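Local coordinates for ribosomal protein S2-related protein (PDB 2JH3), which binds a [4Fe-4S] cluster and may act as a sirohydrochlorin ferrochelatase, at residues A[2-7]-A[39-44]; A[49-54]-A[340-345]; A[94-99]-A[112-117]; A[133-138]-A[240-245]; A[305-310]-A[356-361]. One frame throughout, in Å; residues are numbered along the deposited sequence.

Interaction 1. Residues A[2-7]-A[39-44]; sequences ALRSLV and LPYDEV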
# COMPACT_ATOMS: atom_id res chain seq x y z
N ALA A 2 -11.39 11.88 42.97
CA ALA A 2 -12.01 12.87 42.08
C ALA A 2 -11.21 12.81 40.77
O ALA A 2 -10.13 13.40 40.68
CB ALA A 2 -11.87 14.27 42.74
N LEU A 3 -11.69 12.07 39.78
CA LEU A 3 -10.83 11.68 38.64
C LEU A 3 -11.23 12.48 37.40
O LEU A 3 -12.41 12.65 37.13
CB LEU A 3 -10.92 10.18 38.40
CG LEU A 3 -10.31 9.25 39.47
CD1 LEU A 3 -10.97 7.90 39.44
CD2 LEU A 3 -8.82 9.07 39.31
N ARG A 4 -10.26 13.03 36.69
CA ARG A 4 -10.60 13.74 35.46
C ARG A 4 -9.61 13.64 34.30
O ARG A 4 -8.42 13.49 34.50
CB ARG A 4 -10.98 15.18 35.75
CG ARG A 4 -10.03 16.03 36.54
CD ARG A 4 -10.49 17.53 36.51
NE ARG A 4 -11.61 17.90 37.38
CZ ARG A 4 -12.55 18.85 37.12
NH1 ARG A 4 -12.57 19.54 35.95
NH2 ARG A 4 -13.52 19.10 38.02
N SER A 5 -10.17 13.70 33.09
CA SER A 5 -9.38 13.57 31.85
C SER A 5 -9.32 14.91 31.11
O SER A 5 -10.30 15.67 31.02
CB SER A 5 -10.00 12.50 30.87
OG SER A 5 -10.32 11.25 31.49
N LEU A 6 -8.18 15.17 30.51
CA LEU A 6 -8.04 16.37 29.65
C LEU A 6 -7.82 15.84 28.25
O LEU A 6 -7.04 14.93 28.07
CB LEU A 6 -6.83 17.15 30.12
CG LEU A 6 -6.45 18.38 29.29
CD1 LEU A 6 -7.61 19.41 29.24
CD2 LEU A 6 -5.24 18.95 29.93
N VAL A 7 -8.56 16.35 27.29
CA VAL A 7 -8.41 16.00 25.90
C VAL A 7 -8.01 17.24 25.12
O VAL A 7 -8.70 18.24 25.16
CB VAL A 7 -9.71 15.51 25.33
CG1 VAL A 7 -9.62 15.35 23.82
CG2 VAL A 7 -10.12 14.21 26.03
N LEU A 39 -0.38 18.31 38.28
CA LEU A 39 -1.45 18.41 37.27
C LEU A 39 -2.83 18.15 37.88
O LEU A 39 -3.02 17.13 38.52
CB LEU A 39 -1.23 17.44 36.09
CG LEU A 39 -2.01 17.77 34.78
CD1 LEU A 39 -1.35 18.94 34.07
CD2 LEU A 39 -2.09 16.60 33.83
N PRO A 40 -3.81 19.02 37.63
CA PRO A 40 -5.20 18.77 38.02
C PRO A 40 -6.00 17.78 37.14
O PRO A 40 -7.26 17.82 37.15
CB PRO A 40 -5.85 20.16 37.93
CG PRO A 40 -4.98 20.95 37.09
CD PRO A 40 -3.66 20.31 36.94
N TYR A 41 -5.30 16.89 36.43
CA TYR A 41 -5.93 15.92 35.51
C TYR A 41 -5.21 14.63 35.69
O TYR A 41 -4.00 14.63 35.89
CB TYR A 41 -5.82 16.43 34.06
CG TYR A 41 -6.68 17.63 33.88
CD1 TYR A 41 -6.17 18.93 33.96
CD2 TYR A 41 -8.04 17.47 33.72
CE1 TYR A 41 -7.02 20.02 33.87
CE2 TYR A 41 -8.87 18.54 33.58
CZ TYR A 41 -8.38 19.79 33.72
OH TYR A 41 -9.32 20.79 33.58
N ASP A 42 -5.94 13.52 35.60
CA ASP A 42 -5.33 12.19 35.77
C ASP A 42 -4.83 11.51 34.49
O ASP A 42 -4.17 10.47 34.58
CB ASP A 42 -6.33 11.28 36.47
CG ASP A 42 -6.76 11.90 37.80
OD1 ASP A 42 -5.95 11.75 38.73
OD2 ASP A 42 -7.79 12.63 37.82
N GLU A 43 -5.14 12.11 33.34
CA GLU A 43 -4.65 11.71 32.05
C GLU A 43 -4.80 12.88 31.06
O GLU A 43 -5.61 13.80 31.29
CB GLU A 43 -5.41 10.47 31.52
CG GLU A 43 -6.77 10.76 30.92
CD GLU A 43 -7.42 9.54 30.38
OE1 GLU A 43 -6.71 8.55 30.12
OE2 GLU A 43 -8.65 9.56 30.22
N VAL A 44 -3.98 12.82 30.00
CA VAL A 44 -4.01 13.80 28.90
C VAL A 44 -4.02 13.01 27.59
O VAL A 44 -3.15 12.15 27.33
CB VAL A 44 -2.82 14.78 28.96
CG1 VAL A 44 -2.91 15.81 27.88
CG2 VAL A 44 -2.72 15.44 30.34
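Arg4 and Asp42 join segments 2-7 and 39-44 just ahead of the parallel pairing of strands 5-10 and 43-48, the two strands of a right-handed beta-alpha-beta unit whose crossover is helix 18-35, in the chelatase-like CbiX fold. Both backbone polar atoms of Arg4 are used: its N donates to Asp42 OD2 over 2.7 Å, nearly straight at 167°, on the lone pair pointing away from the other carboxylate oxygen, while its O receives the Asp42 N. Asp42 thus returns a side-chain acceptor and a backbone donor to one residue. Further along, Leu6 N donates to Glu43 O at 3.0 Å; Leu6 O receives a CA-H...O contact from Val44 CA, and Leu6 also shares a backbone hydrogen bond with Leu45. On the face carrying Ser5 and Glu43, the serine hydroxyl donates to Glu43 OE2 at 2.7 Å, met on the anti side and 18° out of the carboxylate plane. OE2 also accepts from Ala63 N, and OE1 forms a salt bridge with Arg365, so this buried carboxylate has partners at both oxygens. A glutamine here would probably leave the Arg365 guanidinium without its opposite charge. On the other face, where Leu6 and Val44 point, Tyr41 lies between two side chains: Arg4, bent at chi3 (78°), brings CD to 3.5 Å from Tyr41 CE2, and Leu6 CB sits over one ring face, 4.1 Å from the centroid.

Interaction 2. Residues A[49-54]-A[340-345]; sequences WQQEPG and GRWRPI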
# COMPACT_ATOMS: atom_id res chain seq x y z
N TRP A 49 -8.77 16.44 13.93
CA TRP A 49 -9.76 16.49 12.90
C TRP A 49 -9.38 15.55 11.73
O TRP A 49 -10.22 14.78 11.28
CB TRP A 49 -9.92 17.96 12.42
CG TRP A 49 -11.00 18.19 11.42
CD1 TRP A 49 -11.95 17.33 11.00
CD2 TRP A 49 -11.13 19.36 10.61
NE1 TRP A 49 -12.71 17.90 9.99
CE2 TRP A 49 -12.23 19.15 9.75
CE3 TRP A 49 -10.45 20.55 10.55
CZ2 TRP A 49 -12.66 20.12 8.84
CZ3 TRP A 49 -10.88 21.51 9.67
CH2 TRP A 49 -11.97 21.29 8.82
N GLN A 50 -8.14 15.62 11.26
CA GLN A 50 -7.72 15.02 10.01
C GLN A 50 -6.82 13.78 10.17
O GLN A 50 -6.22 13.31 9.18
CB GLN A 50 -7.02 16.07 9.16
CG GLN A 50 -7.94 17.13 8.75
CD GLN A 50 -8.99 16.60 7.83
OE1 GLN A 50 -8.67 15.94 6.84
NE2 GLN A 50 -10.25 16.85 8.15
N GLN A 51 -6.69 13.24 11.38
CA GLN A 51 -5.95 12.01 11.61
C GLN A 51 -6.36 11.32 12.87
O GLN A 51 -7.13 11.89 13.65
CB GLN A 51 -4.42 12.24 11.59
CG GLN A 51 -3.90 13.09 12.77
CD GLN A 51 -2.44 13.44 12.59
OE1 GLN A 51 -2.05 14.17 11.71
NE2 GLN A 51 -1.63 12.90 13.46
N GLU A 52 -5.92 10.07 13.05
CA GLU A 52 -6.20 9.33 14.28
C GLU A 52 -5.22 9.76 15.40
O GLU A 52 -4.04 10.01 15.10
CB GLU A 52 -6.08 7.84 14.05
CG GLU A 52 -7.12 7.28 13.12
CD GLU A 52 -7.16 5.75 13.18
OE1 GLU A 52 -6.06 5.07 13.20
OE2 GLU A 52 -8.30 5.24 13.27
N PRO A 53 -5.67 9.79 16.67
CA PRO A 53 -7.03 9.56 17.16
C PRO A 53 -7.94 10.62 16.65
O PRO A 53 -7.57 11.81 16.73
CB PRO A 53 -6.91 9.74 18.70
CG PRO A 53 -5.48 9.82 19.03
CD PRO A 53 -4.73 10.10 17.75
N GLY A 54 -9.07 10.23 16.12
CA GLY A 54 -9.96 11.14 15.43
C GLY A 54 -11.00 11.68 16.41
O GLY A 54 -11.18 11.16 17.52
N GLY A 340 8.66 7.02 4.51
CA GLY A 340 8.64 8.26 5.25
C GLY A 340 7.34 9.03 5.05
O GLY A 340 7.26 10.21 5.36
N ARG A 341 6.31 8.38 4.56
CA ARG A 341 5.06 9.02 4.34
C ARG A 341 4.20 8.90 5.62
O ARG A 341 4.25 7.85 6.32
CB ARG A 341 4.37 8.38 3.15
CG ARG A 341 5.10 8.60 1.79
CD ARG A 341 4.34 7.88 0.73
NE ARG A 341 4.30 6.43 0.97
CZ ARG A 341 4.59 5.50 0.07
NH1 ARG A 341 4.91 5.83 -1.19
NH2 ARG A 341 4.53 4.22 0.42
N TRP A 342 3.44 9.97 5.92
CA TRP A 342 2.62 10.06 7.11
C TRP A 342 1.59 8.96 7.09
O TRP A 342 1.05 8.63 6.04
CB TRP A 342 1.91 11.40 7.09
CG TRP A 342 1.31 11.85 8.31
CD1 TRP A 342 -0.01 12.18 8.50
CD2 TRP A 342 1.97 12.13 9.55
NE1 TRP A 342 -0.20 12.64 9.77
CE2 TRP A 342 0.98 12.62 10.44
CE3 TRP A 342 3.29 11.99 10.01
CZ2 TRP A 342 1.27 12.96 11.75
CZ3 TRP A 342 3.57 12.37 11.32
CH2 TRP A 342 2.55 12.85 12.17
N ARG A 343 1.25 8.46 8.28
CA ARG A 343 0.18 7.49 8.46
C ARG A 343 -1.00 8.04 9.27
O ARG A 343 -1.07 7.82 10.50
CB ARG A 343 0.79 6.33 9.24
CG ARG A 343 1.94 5.60 8.49
CD ARG A 343 2.54 4.39 9.24
NE ARG A 343 1.54 3.34 9.41
CZ ARG A 343 0.96 2.94 10.53
NH1 ARG A 343 1.28 3.47 11.68
NH2 ARG A 343 -0.02 2.00 10.47
N PRO A 344 -1.95 8.74 8.60
CA PRO A 344 -3.08 9.34 9.33
C PRO A 344 -4.06 8.33 9.89
O PRO A 344 -4.69 8.56 10.92
CB PRO A 344 -3.70 10.23 8.28
CG PRO A 344 -3.38 9.63 7.02
CD PRO A 344 -2.05 9.02 7.16
N ILE A 345 -4.13 7.16 9.24
CA ILE A 345 -4.93 6.07 9.68
C ILE A 345 -4.00 4.94 10.12
O ILE A 345 -3.36 4.30 9.29
CB ILE A 345 -5.91 5.55 8.55
CG1 ILE A 345 -6.78 6.66 7.97
CG2 ILE A 345 -6.75 4.45 9.12
CD1 ILE A 345 -7.65 7.45 8.94
O HOH W 1 -2.12 9.16 13.15
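Gln51 and Trp342 meet at about a right angle, the amide set at the indole's edge with the two planes 58° apart. CG of Gln51 is held between its backbone N and carbonyl carbon (chi1 67°), and the chain then runs extended, which carries OE1 to 3.1 Å from Trp342 NE1. The bond lies near the ring plane but is bent, 145° at the hydrogen, and the indole N-H comes in above the amide plane, off any lone pair. Ser13 N supplies a second donor to the same OE1, so two N-H groups hold the amide oxygen. Nearer the backbone, Gln51 CB rests against Pro344 CB at 3.9 Å. The neighbouring backbone bond, Glu52 N to Pro344 O, is straighter and 2.9 Å long, while a water lies 2.9 Å from Glu52 O and 3.1 Å from Arg343 O, within reach of both carbonyls. The extended side chain of Glu52 passes Pro344 O and brings OE1 to 3.7 Å from Ile345 C; its carboxylate is held by Arg346 N at OE1 and by Arg427 and Gln57 at OE2. Arg427 belongs to the cluster pocket, and Ile345, whose CB points away from segment 49-54, lies with its side chain about 4 Å from the [4Fe-4S] cluster. The arrangement is an interdomain loop-to-loop junction, joining a chelatase-like CbiX domain to the stabilising domain beside the iron-sulfur site.

Interaction 3. Residues A[94-99]-A[112-117]; sequences GPVPTG and YTRPLG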
# COMPACT_ATOMS: atom_id res chain seq x y z
N GLY A 94 -21.91 27.76 16.81
CA GLY A 94 -21.64 29.17 17.19
C GLY A 94 -20.81 29.40 18.44
O GLY A 94 -20.21 28.47 18.99
N PRO A 95 -20.71 30.66 18.85
CA PRO A 95 -19.88 31.12 19.94
C PRO A 95 -19.90 30.24 21.14
O PRO A 95 -20.96 29.91 21.63
CB PRO A 95 -20.51 32.49 20.26
CG PRO A 95 -20.71 33.03 18.86
CD PRO A 95 -21.39 31.82 18.20
N VAL A 96 -18.72 29.84 21.57
CA VAL A 96 -18.54 29.17 22.83
C VAL A 96 -18.13 30.24 23.88
O VAL A 96 -17.12 30.93 23.73
CB VAL A 96 -17.41 28.13 22.76
CG1 VAL A 96 -17.15 27.45 24.12
CG2 VAL A 96 -17.72 27.10 21.68
N PRO A 97 -18.87 30.32 24.97
CA PRO A 97 -18.59 31.34 25.98
C PRO A 97 -17.47 30.94 26.85
O PRO A 97 -17.14 29.76 26.91
CB PRO A 97 -19.88 31.36 26.77
CG PRO A 97 -20.38 29.96 26.66
CD PRO A 97 -20.07 29.54 25.30
N THR A 98 -16.86 31.91 27.53
CA THR A 98 -15.81 31.63 28.51
C THR A 98 -16.37 30.59 29.46
O THR A 98 -17.52 30.65 29.81
CB THR A 98 -15.42 32.92 29.29
OG1 THR A 98 -14.95 33.90 28.36
CG2 THR A 98 -14.36 32.69 30.34
N GLY A 99 -15.58 29.58 29.81
CA GLY A 99 -16.10 28.55 30.69
C GLY A 99 -16.73 27.31 30.02
O GLY A 99 -17.04 26.32 30.71
N TYR A 112 -16.44 21.47 26.74
CA TYR A 112 -15.74 21.94 25.55
C TYR A 112 -15.40 23.41 25.72
O TYR A 112 -16.30 24.26 25.90
CB TYR A 112 -16.61 21.69 24.32
CG TYR A 112 -16.03 22.12 22.99
CD1 TYR A 112 -14.99 21.40 22.40
CD2 TYR A 112 -16.51 23.22 22.30
CE1 TYR A 112 -14.48 21.76 21.16
CE2 TYR A 112 -15.98 23.59 21.05
CZ TYR A 112 -14.96 22.84 20.50
OH TYR A 112 -14.39 23.18 19.28
N THR A 113 -14.11 23.72 25.75
CA THR A 113 -13.68 25.10 26.02
C THR A 113 -13.54 25.93 24.73
O THR A 113 -13.63 25.43 23.59
CB THR A 113 -12.34 25.18 26.78
OG1 THR A 113 -11.22 24.87 25.92
CG2 THR A 113 -12.30 24.24 27.97
N ARG A 114 -13.30 27.23 24.94
CA ARG A 114 -12.87 28.13 23.91
C ARG A 114 -11.54 27.65 23.46
O ARG A 114 -10.82 26.93 24.18
CB ARG A 114 -12.84 29.56 24.47
CG ARG A 114 -14.22 30.05 24.74
CD ARG A 114 -14.20 31.52 25.24
NE ARG A 114 -13.82 32.46 24.17
CZ ARG A 114 -13.70 33.79 24.35
NH1 ARG A 114 -13.89 34.33 25.56
NH2 ARG A 114 -13.33 34.55 23.34
N PRO A 115 -11.18 28.00 22.24
CA PRO A 115 -9.88 27.64 21.73
C PRO A 115 -8.69 28.37 22.31
O PRO A 115 -8.82 29.53 22.80
CB PRO A 115 -10.01 27.92 20.25
CG PRO A 115 -11.24 28.68 20.07
CD PRO A 115 -12.01 28.71 21.26
N LEU A 116 -7.54 27.71 22.25
CA LEU A 116 -6.25 28.24 22.74
C LEU A 116 -6.10 29.67 22.31
O LEU A 116 -5.79 30.55 23.12
CB LEU A 116 -5.11 27.43 22.16
CG LEU A 116 -3.71 27.89 22.48
CD1 LEU A 116 -3.56 27.90 23.99
CD2 LEU A 116 -2.69 27.01 21.88
N GLY A 117 -6.39 29.91 21.04
CA GLY A 117 -6.17 31.23 20.44
C GLY A 117 -7.01 32.31 21.07
O GLY A 117 -6.65 33.47 21.00
O HOH W 2 -13.42 28.46 27.82
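Val96 is the tightly packed centre of this contact, directed at segment 112-117 with its two methyls divided between two neighbours. CG1, opposite the backbone N (chi1 177°), lies 3.8 Å from Tyr112 O and against the start of Arg114, whereas CG2 meets the edge of the Tyr112 ring, near its plane, at 4.0 Å from CE2. The phenol is fixed at its far end by a hydrogen bond to Thr80 O on helix 78-88. Arg114 CG comes to 3.2 Å from Val96 O, its aliphatic portion lying along the 96-98 backbone. The two segments flank the antiparallel hairpin of strands 101-105 and 108-112, at the edge of the mixed sheet of the CbiX domain, and their approach closes the base of that hairpin. Toward the exposed Thr98 the packing gives way to a few polar links. Arg114, bent at chi3 (70°), turns its guanidinium so that NH1 donates to Thr98 OG1 at 3.0 Å, with the hydroxyl oxygen in the guanidinium plane but the bond bent to 140°. NE of the same group pairs with Glu76. Between the backbones, a water accepts from both Gly99 N and Arg114 N, 3.1 Å from each.

Interaction 4. Residues A[133-138]-A[240-245]; sequences TLPEGT and PLHVGG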
# COMPACT_ATOMS: atom_id res chain seq x y z
N THR A 133 13.40 35.30 20.84
CA THR A 133 13.84 35.41 19.46
C THR A 133 14.93 36.51 19.28
O THR A 133 15.80 36.38 18.42
CB THR A 133 12.60 35.59 18.51
OG1 THR A 133 11.79 34.39 18.56
CG2 THR A 133 13.01 35.86 17.10
N LEU A 134 14.90 37.55 20.12
CA LEU A 134 15.92 38.62 20.09
C LEU A 134 17.35 38.17 20.43
O LEU A 134 17.53 37.21 21.21
CB LEU A 134 15.55 39.72 21.07
CG LEU A 134 14.15 40.28 20.90
CD1 LEU A 134 13.90 41.32 21.95
CD2 LEU A 134 13.94 40.86 19.49
N PRO A 135 18.37 38.86 19.86
CA PRO A 135 19.77 38.56 20.23
C PRO A 135 19.82 38.88 21.69
O PRO A 135 19.32 39.94 22.09
CB PRO A 135 20.58 39.56 19.40
CG PRO A 135 19.68 39.97 18.31
CD PRO A 135 18.31 39.97 18.90
N GLU A 136 20.32 37.95 22.50
CA GLU A 136 19.82 37.89 23.88
C GLU A 136 20.25 39.09 24.73
O GLU A 136 19.67 39.31 25.80
CB GLU A 136 20.08 36.53 24.54
CG GLU A 136 19.05 36.13 25.62
CD GLU A 136 17.58 35.97 25.14
OE1 GLU A 136 17.23 36.25 23.96
OE2 GLU A 136 16.75 35.56 25.99
N GLY A 137 21.17 39.91 24.22
CA GLY A 137 21.38 41.24 24.77
C GLY A 137 20.24 42.24 24.63
O GLY A 137 20.13 43.18 25.42
N THR A 138 19.39 42.06 23.62
CA THR A 138 18.54 43.17 23.09
C THR A 138 17.48 43.69 24.08
O THR A 138 16.98 42.93 24.90
CB THR A 138 17.88 42.78 21.74
OG1 THR A 138 18.89 42.76 20.71
CG2 THR A 138 16.78 43.77 21.36
N PRO A 240 16.56 45.73 10.72
CA PRO A 240 16.77 44.28 10.82
C PRO A 240 15.52 43.58 11.42
O PRO A 240 14.88 44.11 12.31
CB PRO A 240 17.98 44.14 11.75
CG PRO A 240 18.25 45.49 12.32
CD PRO A 240 17.37 46.50 11.68
N LEU A 241 15.16 42.43 10.86
CA LEU A 241 13.99 41.64 11.32
C LEU A 241 14.48 40.35 11.92
O LEU A 241 15.08 39.53 11.22
CB LEU A 241 13.08 41.28 10.15
CG LEU A 241 11.78 40.59 10.60
CD1 LEU A 241 10.93 41.51 11.46
CD2 LEU A 241 10.99 40.16 9.38
N HIS A 242 14.18 40.13 13.19
CA HIS A 242 14.38 38.80 13.76
C HIS A 242 13.09 37.93 13.62
O HIS A 242 12.00 38.30 14.05
CB HIS A 242 14.85 38.91 15.20
CG HIS A 242 15.91 39.95 15.39
ND1 HIS A 242 17.24 39.73 15.07
CD2 HIS A 242 15.83 41.23 15.82
CE1 HIS A 242 17.93 40.83 15.32
NE2 HIS A 242 17.09 41.76 15.77
N VAL A 243 13.26 36.76 13.01
CA VAL A 243 12.14 35.87 12.79
C VAL A 243 12.10 34.67 13.76
O VAL A 243 13.00 33.81 13.80
CB VAL A 243 12.08 35.43 11.34
CG1 VAL A 243 10.84 34.50 11.08
CG2 VAL A 243 11.98 36.68 10.47
N GLY A 244 10.99 34.65 14.51
CA GLY A 244 10.69 33.62 15.51
C GLY A 244 9.92 32.52 14.81
O GLY A 244 9.35 32.70 13.71
N GLY A 245 9.96 31.35 15.44
CA GLY A 245 9.13 30.23 15.07
C GLY A 245 7.73 30.51 15.58
O GLY A 245 7.52 31.45 16.33
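The C-terminal end of helix 122-133 and the turn after it pack against strand 241-243, an outermost strand of the parallel sheet in the second CbiX region. No hydrogen bond crosses the contact, which is made by Thr133, Leu134 and Pro135 around His242 and Gly244. Pro135 CD sits over one face of the His242 imidazole, 3.8 Å from its centroid and 15° off the normal, a CH-pi contact displaced toward the rim; CG of the same proline comes to 3.6 Å from CE1. Leu134 CD2 approaches the ring's CD2 at 4.1 Å, crossing at about a right angle. The imidazole reaches them with CG opposite the carbonyl carbon (chi1 -44°). With an alanine here in place of the histidine, Pro135 is likely to lose the ring it lies on, and a gap would probably open beside Leu134. Further along, Thr133 CG2 rests 3.7 Å from Val243 C, and OG1, bonded to Gln129 O in its own helix, lies 3.3 Å from Gly244 CA. A side chain on Gly244 would collide with that hydroxyl. From Pro135 to Thr138 the chain forms a type I turn, closed by Thr138 N to Pro135 O. The end of a helix and its following loop thus lie on an edge strand, as in the layered alpha/beta fold of chelatases.

Interaction 5. Residues A[305-310]-A[356-361]; sequences LFELRH and RAVLSP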
# COMPACT_ATOMS: atom_id res chain seq x y z
N LEU A 305 7.99 -5.83 32.63
CA LEU A 305 7.60 -4.84 31.66
C LEU A 305 6.96 -5.61 30.45
O LEU A 305 6.73 -6.81 30.52
CB LEU A 305 8.83 -4.07 31.16
CG LEU A 305 9.71 -3.58 32.32
CD1 LEU A 305 10.95 -3.09 31.81
CD2 LEU A 305 9.00 -2.53 33.14
N PHE A 306 6.75 -4.87 29.38
CA PHE A 306 6.22 -5.45 28.17
C PHE A 306 7.09 -5.05 27.02
O PHE A 306 7.58 -3.89 26.98
CB PHE A 306 4.78 -4.99 27.98
CG PHE A 306 3.89 -5.53 28.98
CD1 PHE A 306 3.39 -6.86 28.87
CD2 PHE A 306 3.56 -4.76 30.08
CE1 PHE A 306 2.58 -7.37 29.88
CE2 PHE A 306 2.75 -5.30 31.11
CZ PHE A 306 2.27 -6.58 30.98
N GLU A 307 7.25 -5.94 26.06
CA GLU A 307 7.96 -5.56 24.79
C GLU A 307 6.96 -5.55 23.62
O GLU A 307 6.12 -6.45 23.49
CB GLU A 307 9.09 -6.52 24.47
CG GLU A 307 9.98 -5.95 23.30
CD GLU A 307 10.62 -6.98 22.34
OE1 GLU A 307 11.87 -7.00 22.22
OE2 GLU A 307 9.89 -7.75 21.69
N LEU A 308 7.00 -4.50 22.82
CA LEU A 308 6.28 -4.46 21.54
C LEU A 308 7.28 -4.38 20.36
O LEU A 308 8.36 -3.74 20.43
CB LEU A 308 5.35 -3.28 21.54
CG LEU A 308 4.18 -3.21 22.56
CD1 LEU A 308 4.68 -2.87 24.01
CD2 LEU A 308 3.29 -2.21 22.24
N ARG A 309 6.96 -5.05 19.26
CA ARG A 309 7.74 -4.91 18.01
C ARG A 309 6.80 -5.28 16.87
O ARG A 309 5.70 -5.78 17.09
CB ARG A 309 8.99 -5.82 17.99
CG ARG A 309 8.68 -7.26 17.93
CD ARG A 309 9.91 -8.10 17.82
NE ARG A 309 10.90 -7.95 18.92
CZ ARG A 309 12.12 -8.46 18.86
NH1 ARG A 309 12.54 -9.16 17.82
NH2 ARG A 309 12.93 -8.33 19.85
N HIS A 310 7.26 -5.06 15.64
CA HIS A 310 6.45 -5.43 14.48
C HIS A 310 6.45 -6.97 14.40
O HIS A 310 7.48 -7.60 14.59
CB HIS A 310 7.06 -4.82 13.23
CG HIS A 310 6.15 -4.77 12.06
ND1 HIS A 310 5.74 -5.89 11.40
CD2 HIS A 310 5.69 -3.73 11.35
CE1 HIS A 310 5.02 -5.53 10.35
NE2 HIS A 310 4.98 -4.23 10.30
N ARG A 356 11.69 -1.47 18.61
CA ARG A 356 11.10 -2.23 19.74
C ARG A 356 10.76 -1.31 20.92
O ARG A 356 11.54 -0.42 21.25
CB ARG A 356 11.98 -3.39 20.22
CG ARG A 356 13.13 -3.06 21.09
CD ARG A 356 14.13 -4.14 21.25
NE ARG A 356 13.92 -4.94 22.47
CZ ARG A 356 14.37 -4.64 23.68
NH1 ARG A 356 14.12 -5.46 24.69
NH2 ARG A 356 15.12 -3.57 23.88
N ALA A 357 9.59 -1.44 21.50
CA ALA A 357 9.25 -0.60 22.61
C ALA A 357 9.27 -1.42 23.85
O ALA A 357 8.65 -2.50 23.89
CB ALA A 357 7.87 0.03 22.45
N VAL A 358 9.91 -0.92 24.91
CA VAL A 358 9.85 -1.59 26.21
C VAL A 358 9.12 -0.69 27.18
O VAL A 358 9.59 0.40 27.47
CB VAL A 358 11.24 -1.98 26.70
CG1 VAL A 358 11.20 -2.53 28.15
CG2 VAL A 358 11.83 -3.03 25.81
N LEU A 359 7.91 -1.09 27.59
CA LEU A 359 7.00 -0.27 28.40
C LEU A 359 6.67 -0.91 29.77
O LEU A 359 6.54 -2.10 29.89
CB LEU A 359 5.65 -0.02 27.67
CG LEU A 359 5.72 0.69 26.33
CD1 LEU A 359 4.37 0.94 25.72
CD2 LEU A 359 6.53 2.00 26.37
N SER A 360 6.61 -0.06 30.78
CA SER A 360 6.14 -0.45 32.06
C SER A 360 4.65 -0.72 31.98
O SER A 360 3.97 -0.24 31.05
CB SER A 360 6.41 0.72 32.99
OG SER A 360 5.53 1.78 32.70
N PRO A 361 4.11 -1.49 32.92
CA PRO A 361 2.69 -1.61 32.93
C PRO A 361 1.88 -0.33 32.98
O PRO A 361 0.76 -0.29 32.41
CB PRO A 361 2.41 -2.44 34.22
CG PRO A 361 3.59 -3.30 34.30
CD PRO A 361 4.74 -2.40 33.90
O HOH W 3 13.84 -8.40 23.93
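Strands 305-310 and 356-359 run antiparallel, 163° between their directions and 4.6 Å apart at closest approach, with Phe306-Leu359 and Leu308-Ala357 as the hydrogen-bonded pairs and Glu307-Val358 as a non-hydrogen-bonded pair. On the face carrying Glu307, Arg309 and Arg356 a salt-bridge network forms. Glu307 OE1 takes two donors: Arg356 NE at 2.9 Å on its anti side, and Arg309 NH2 at 2.9 Å on its syn side. Arg309 also gives NE to OE2, so it grips the carboxylate side-on with two nitrogens. Glu307 CG lies opposite the backbone N (chi1 -169°) and the chain bends at chi2, bringing the carboxylate across to Arg356, whose guanidinium plane is 76° from its own. A water joins OE1 to Arg356 NH1, and Val358 CG2 covers one face of that guanidinium. The shared carboxylate probably offsets the two arginine charges, which come within 4.4 Å of each other at Arg309 NH2 and Arg356 NE. The opposite face is apolar: Leu308 CD1 meets Leu359 CD1 at 4.2 Å, and Phe306 CE2 meets Pro361 CG at 3.9 Å. At the end of the pairing, Leu305 CD1 packs on Val358 CG1 at 3.7 Å. Strands 297-302 and 322-324 flank the pair in the sheet, and helices 361-371, N-capped by Ser360, and 275-290 cover the face of Phe306.

How the interactions relate
Interactions 1 and 3 lie toward the two edges of one five-stranded sheet of the first CbiX region, their centres about 19 Å apart: interaction 1 pairs strands 5-10 and 43-48, and interaction 3 lies at the base of the hairpin on the far edge. Interaction 4, its centre about 32 Å from that of interaction 3, sits on the parallel sheet of the second CbiX region, and helix 122-133 leads the chain from one region to the other. Interaction 5 builds the sheet of the stabilising domain, its centre about 43 Å from that of interaction 4. Interaction 2 encloses interactions 3 and 4 and alternates with interaction 5 along the chain, tying the first chelatase-like region to the stabilising domain near the cluster.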